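Local coordinates for protein Crov588 (Cafeteriavirus, PDB 6NYR) that is of unknown function but folds as a circular leucine-rich-repeat protein built largely from tandem FNIP repeats, at residues 55-66 with 75-86. Residues are numbered along the deposited sequence; the frame is centred on the assembly and turned at random.
Sequences KVIKFGWTSEFN and SLTEIYYGIYKN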
loop_
_atom_site.group_PDB
_atom_site.type_symbol
_atom_site.label_atom_id
_atom_site.label_comp_id
_atom_site.label_asym_id
_atom_site.label_seq_id
_atom_site.Cartn_x
_atom_site.Cartn_y
_atom_site.Cartn_z
ATOM N N LYS A 55 -10.296 -9.440 26.043
ATOM C CA LYS A 55 -10.736 -8.133 26.510
ATOM C C LYS A 55 -11.286 -7.256 25.399
ATOM O O LYS A 55 -11.817 -6.178 25.690
ATOM C CB LYS A 55 -9.558 -7.429 27.202
ATOM C CG LYS A 55 -8.911 -8.300 28.281
ATOM C CD LYS A 55 -8.159 -7.493 29.327
ATOM C CE LYS A 55 -6.947 -6.805 28.712
ATOM N NZ LYS A 55 -5.987 -7.796 28.131
ATOM N N VAL A 56 -11.189 -7.697 24.147
ATOM C CA VAL A 56 -11.598 -6.919 22.987
ATOM C C VAL A 56 -12.396 -7.833 22.069
ATOM O O VAL A 56 -11.934 -8.926 21.722
ATOM C CB VAL A 56 -10.383 -6.334 22.241
ATOM C CG1 VAL A 56 -10.838 -5.534 21.028
ATOM C CG2 VAL A 56 -9.541 -5.480 23.181
ATOM N N ILE A 57 -13.585 -7.388 21.673
ATOM C CA ILE A 57 -14.428 -8.117 20.729
ATOM C C ILE A 57 -14.744 -7.163 19.584
ATOM O O ILE A 57 -15.542 -6.231 19.744
ATOM C CB ILE A 57 -15.712 -8.650 21.383
ATOM C CG1 ILE A 57 -15.359 -9.688 22.457
ATOM C CG2 ILE A 57 -16.632 -9.261 20.336
ATOM C CD1 ILE A 57 -16.549 -10.246 23.210
ATOM N N LYS A 58 -14.123 -7.398 18.433
ATOM C CA LYS A 58 -14.286 -6.571 17.244
ATOM C C LYS A 58 -15.107 -7.347 16.225
ATOM O O LYS A 58 -14.756 -8.476 15.873
ATOM C CB LYS A 58 -12.916 -6.185 16.672
ATOM C CG LYS A 58 -12.951 -5.076 15.630
ATOM C CD LYS A 58 -13.169 -5.617 14.228
ATOM C CE LYS A 58 -13.022 -4.516 13.181
ATOM N NZ LYS A 58 -11.602 -4.236 12.830
ATOM N N PHE A 59 -16.210 -6.753 15.768
ATOM C CA PHE A 59 -17.156 -7.476 14.924
ATOM C C PHE A 59 -16.984 -7.226 13.431
ATOM O O PHE A 59 -17.344 -8.096 12.633
ATOM C CB PHE A 59 -18.599 -7.123 15.317
ATOM C CG PHE A 59 -19.169 -8.006 16.392
ATOM C CD1 PHE A 59 -19.697 -9.245 16.079
ATOM C CD2 PHE A 59 -19.183 -7.592 17.714
ATOM C CE1 PHE A 59 -20.218 -10.061 17.062
ATOM C CE2 PHE A 59 -19.707 -8.406 18.701
ATOM C CZ PHE A 59 -20.224 -9.640 18.373
ATOM N N GLY A 60 -16.448 -6.085 13.018
ATOM C CA GLY A 60 -16.321 -5.821 11.596
ATOM C C GLY A 60 -17.587 -5.231 11.013
ATOM O O GLY A 60 -18.678 -5.775 11.207
ATOM N N TRP A 61 -17.443 -4.138 10.260
ATOM C CA TRP A 61 -18.569 -3.235 10.045
ATOM C C TRP A 61 -19.729 -3.862 9.280
ATOM O O TRP A 61 -20.857 -3.375 9.410
ATOM C CB TRP A 61 -18.083 -1.961 9.341
ATOM C CG TRP A 61 -17.614 -2.122 7.923
ATOM C CD1 TRP A 61 -16.429 -2.653 7.499
ATOM C CD2 TRP A 61 -18.315 -1.712 6.744
ATOM N NE1 TRP A 61 -16.357 -2.612 6.125
ATOM C CE2 TRP A 61 -17.502 -2.038 5.638
ATOM C CE3 TRP A 61 -19.555 -1.107 6.514
ATOM C CZ2 TRP A 61 -17.892 -1.783 4.322
ATOM C CZ3 TRP A 61 -19.940 -0.855 5.209
ATOM C CH2 TRP A 61 -19.111 -1.192 4.130
ATOM N N THR A 62 -19.503 -4.923 8.508
ATOM C CA THR A 62 -20.585 -5.544 7.750
ATOM C C THR A 62 -21.175 -6.761 8.458
ATOM O O THR A 62 -21.969 -7.493 7.854
ATOM C CB THR A 62 -20.115 -5.948 6.348
ATOM O OG1 THR A 62 -19.077 -6.931 6.446
ATOM C CG2 THR A 62 -19.599 -4.740 5.580
ATOM N N SER A 63 -20.827 -6.981 9.724
ATOM C CA SER A 63 -21.255 -8.181 10.431
ATOM C C SER A 63 -22.772 -8.330 10.449
ATOM O O SER A 63 -23.513 -7.354 10.593
ATOM C CB SER A 63 -20.733 -8.152 11.870
ATOM O OG SER A 63 -21.650 -8.779 12.758
ATOM N N GLU A 64 -23.227 -9.575 10.315
ATOM C CA GLU A 64 -24.644 -9.923 10.336
ATOM C C GLU A 64 -25.142 -10.281 11.736
ATOM O O GLU A 64 -26.244 -10.823 11.874
ATOM C CB GLU A 64 -24.889 -11.097 9.382
ATOM C CG GLU A 64 -24.476 -10.814 7.942
ATOM C CD GLU A 64 -24.891 -11.909 6.975
ATOM O OE1 GLU A 64 -25.566 -12.869 7.405
ATOM O OE2 GLU A 64 -24.546 -11.809 5.777
ATOM N N PHE A 65 -24.363 -9.974 12.770
ATOM C CA PHE A 65 -24.718 -10.309 14.142
ATOM C C PHE A 65 -25.832 -9.405 14.659
ATOM O O PHE A 65 -25.723 -8.176 14.608
ATOM C CB PHE A 65 -23.466 -10.179 15.020
ATOM C CG PHE A 65 -23.701 -10.412 16.481
ATOM C CD1 PHE A 65 -23.784 -11.697 16.981
ATOM C CD2 PHE A 65 -23.809 -9.344 17.359
ATOM C CE1 PHE A 65 -23.988 -11.919 18.328
ATOM C CE2 PHE A 65 -24.013 -9.559 18.709
ATOM C CZ PHE A 65 -24.100 -10.852 19.194
ATOM N N ASN A 66 -26.914 -10.026 15.154
ATOM C CA ASN A 66 -27.929 -9.310 15.931
ATOM C C ASN A 66 -28.547 -10.285 16.939
ATOM O O ASN A 66 -29.679 -10.750 16.801
ATOM C CB ASN A 66 -29.019 -8.676 15.061
ATOM C CG ASN A 66 -29.905 -7.713 15.852
ATOM O OD1 ASN A 66 -29.566 -7.321 16.973
ATOM N ND2 ASN A 66 -31.039 -7.329 15.268
ATOM N N SER A 75 -14.369 -8.605 32.491
ATOM C CA SER A 75 -13.016 -8.217 32.112
ATOM C C SER A 75 -12.950 -7.643 30.705
ATOM O O SER A 75 -11.877 -7.204 30.276
ATOM C CB SER A 75 -12.065 -9.415 32.215
ATOM O OG SER A 75 -12.017 -9.928 33.536
ATOM N N LEU A 76 -14.065 -7.634 29.971
ATOM C CA LEU A 76 -14.107 -6.919 28.699
ATOM C C LEU A 76 -13.802 -5.441 28.916
ATOM O O LEU A 76 -14.331 -4.814 29.840
ATOM C CB LEU A 76 -15.466 -7.046 28.027
ATOM C CG LEU A 76 -15.634 -7.967 26.818
ATOM C CD1 LEU A 76 -16.861 -7.455 26.028
ATOM C CD2 LEU A 76 -14.428 -8.047 25.934
ATOM N N THR A 77 -12.950 -4.884 28.059
ATOM C CA THR A 77 -12.693 -3.453 28.034
ATOM C C THR A 77 -13.102 -2.784 26.732
ATOM O O THR A 77 -13.247 -1.557 26.711
ATOM C CB THR A 77 -11.199 -3.169 28.270
ATOM O OG1 THR A 77 -10.423 -3.838 27.269
ATOM C CG2 THR A 77 -10.778 -3.644 29.648
ATOM N N GLU A 78 -13.298 -3.545 25.660
ATOM C CA GLU A 78 -13.616 -2.983 24.357
ATOM C C GLU A 78 -14.566 -3.914 23.628
ATOM O O GLU A 78 -14.403 -5.136 23.677
ATOM C CB GLU A 78 -12.356 -2.789 23.509
ATOM C CG GLU A 78 -11.205 -2.164 24.241
ATOM C CD GLU A 78 -10.044 -1.806 23.325
ATOM O OE1 GLU A 78 -10.200 -1.927 22.095
ATOM O OE2 GLU A 78 -8.972 -1.417 23.844
ATOM N N ILE A 79 -15.566 -3.339 22.968
ATOM C CA ILE A 79 -16.407 -4.100 22.054
ATOM C C ILE A 79 -16.945 -3.151 20.993
ATOM O O ILE A 79 -17.401 -2.043 21.294
ATOM C CB ILE A 79 -17.562 -4.827 22.778
ATOM C CG1 ILE A 79 -18.280 -5.745 21.776
ATOM C CG2 ILE A 79 -18.544 -3.828 23.367
ATOM C CD1 ILE A 79 -19.177 -6.768 22.406
ATOM N N TYR A 80 -16.897 -3.604 19.742
ATOM C CA TYR A 80 -17.303 -2.810 18.588
ATOM C C TYR A 80 -18.312 -3.611 17.781
ATOM O O TYR A 80 -17.999 -4.709 17.309
ATOM C CB TYR A 80 -16.086 -2.446 17.736
ATOM C CG TYR A 80 -14.936 -1.884 18.548
ATOM C CD1 TYR A 80 -14.786 -0.516 18.715
ATOM C CD2 TYR A 80 -14.007 -2.721 19.153
ATOM C CE1 TYR A 80 -13.743 0.004 19.454
ATOM C CE2 TYR A 80 -12.958 -2.209 19.897
ATOM C CZ TYR A 80 -12.830 -0.844 20.046
ATOM O OH TYR A 80 -11.792 -0.326 20.785
ATOM N N TYR A 81 -19.517 -3.069 17.632
ATOM C CA TYR A 81 -20.596 -3.757 16.941
ATOM C C TYR A 81 -20.725 -3.263 15.501
ATOM O O TYR A 81 -20.194 -2.215 15.119
ATOM C CB TYR A 81 -21.924 -3.573 17.684
ATOM C CG TYR A 81 -22.031 -4.321 18.993
ATOM C CD1 TYR A 81 -22.231 -5.695 19.012
ATOM C CD2 TYR A 81 -21.950 -3.654 20.209
ATOM C CE1 TYR A 81 -22.343 -6.387 20.202
ATOM C CE2 TYR A 81 -22.057 -4.340 21.408
ATOM C CZ TYR A 81 -22.257 -5.706 21.395
ATOM O OH TYR A 81 -22.365 -6.400 22.580
ATOM N N GLY A 82 -21.481 -4.030 14.707
ATOM C CA GLY A 82 -21.549 -3.853 13.282
ATOM C C GLY A 82 -22.882 -3.322 12.796
ATOM O O GLY A 82 -23.663 -2.726 13.550
ATOM N N ILE A 83 -23.167 -3.583 11.519
ATOM C CA ILE A 83 -24.214 -2.856 10.811
ATOM C C ILE A 83 -25.610 -3.326 11.185
ATOM O O ILE A 83 -26.562 -2.536 11.140
ATOM C CB ILE A 83 -23.977 -2.984 9.295
ATOM C CG1 ILE A 83 -24.897 -2.042 8.515
ATOM C CG2 ILE A 83 -24.221 -4.424 8.835
ATOM C CD1 ILE A 83 -24.480 -0.592 8.594
ATOM N N TYR A 84 -25.774 -4.593 11.545
ATOM C CA TYR A 84 -27.095 -5.156 11.780
ATOM C C TYR A 84 -27.459 -5.248 13.258
ATOM O O TYR A 84 -28.567 -5.690 13.582
ATOM C CB TYR A 84 -27.178 -6.548 11.137
ATOM C CG TYR A 84 -27.399 -6.552 9.637
ATOM C CD1 TYR A 84 -28.427 -5.809 9.060
ATOM C CD2 TYR A 84 -26.588 -7.306 8.798
ATOM C CE1 TYR A 84 -28.639 -5.817 7.691
ATOM C CE2 TYR A 84 -26.793 -7.316 7.422
ATOM C CZ TYR A 84 -27.816 -6.572 6.879
ATOM O OH TYR A 84 -28.018 -6.586 5.518
ATOM N N LYS A 85 -26.575 -4.822 14.157
ATOM C CA LYS A 85 -26.803 -4.987 15.587
ATOM C C LYS A 85 -27.658 -3.855 16.144
ATOM O O LYS A 85 -27.378 -2.676 15.910
ATOM C CB LYS A 85 -25.466 -5.043 16.326
ATOM C CG LYS A 85 -25.575 -5.195 17.839
ATOM C CD LYS A 85 -26.251 -6.506 18.228
ATOM C CE LYS A 85 -26.183 -6.739 19.736
ATOM N NZ LYS A 85 -27.451 -6.397 20.445
ATOM N N ASN A 86 -28.700 -4.224 16.881
ATOM C CA ASN A 86 -29.541 -3.299 17.626
ATOM C C ASN A 86 -29.234 -3.417 19.114
ATOM O O ASN A 86 -28.522 -4.321 19.556
ATOM C CB ASN A 86 -31.023 -3.590 17.359
ATOM C CG ASN A 86 -31.914 -2.391 17.624
ATOM O OD1 ASN A 86 -31.516 -1.436 18.289
ATOM N ND2 ASN A 86 -33.134 -2.437 17.099
HETATM O O HOH W 1 -23.850 -6.775 13.287
HETATM O O HOH W 2 -22.267 -6.907 15.603
HETATM O O HOH W 3 -30.978 -6.501 12.754
#
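Val56 and Glu78 lie side by side on one face of two short parallel strands, 56-58 and 78-80, whose axes come within 4.7 Å of each other as successive turns of a leucine-rich-repeat solenoid. CG2 of Val56 lies 3.7 Å from CD of Glu78, whose OE1 accepts a hydrogen bond from Tyr80 OH. The backbones are joined by hydrogen bonds from Ile57 N to Glu78 O and from Tyr80 N to Ile57 O. Just before the strands, Lys55 O is gripped by three donors: Thr77 N approaches on a lone pair, Glu78 N nearly along the C=O axis, and Thr77 OG1 from above the carbonyl plane.

Across the other face, Ile57 and Ile79 pack with CB of Ile57 3.9 Å from CG1 of Ile79, while CD1 of Ile57 reaches both methyls of Leu76. Beyond the strands, the rings of Phe59 and Tyr81 are nearly parallel but slid apart, planes at 18°, and CE1 of Tyr81 also meets CE2 of Phe65.

Lys85 can be followed outward along Phe65. Its CB sits 3.6 Å from Phe65 O. With CG anti to the backbone N (chi1 179°) and a bend at chi2, CD passes between Asn66 OD1 and the Phe65 ring. CE lies 3.7 Å from Phe65 CE2, and NZ forms a salt bridge with Glu91. The N-H of Asn86 points almost straight at Asn66 OD1 (3.2 Å), but from well above the amide plane, not on a lone pair.

Strand 35-37 flanks 56-58 through backbone hydrogen bonds between Ile36 and both Val56 and Lys58, Phe38 meets the ring of Phe59, and strand 101-103 continues the stacking beyond 78-80, with Leu102 against Ile79 and Lys101 against Glu78 and Tyr80.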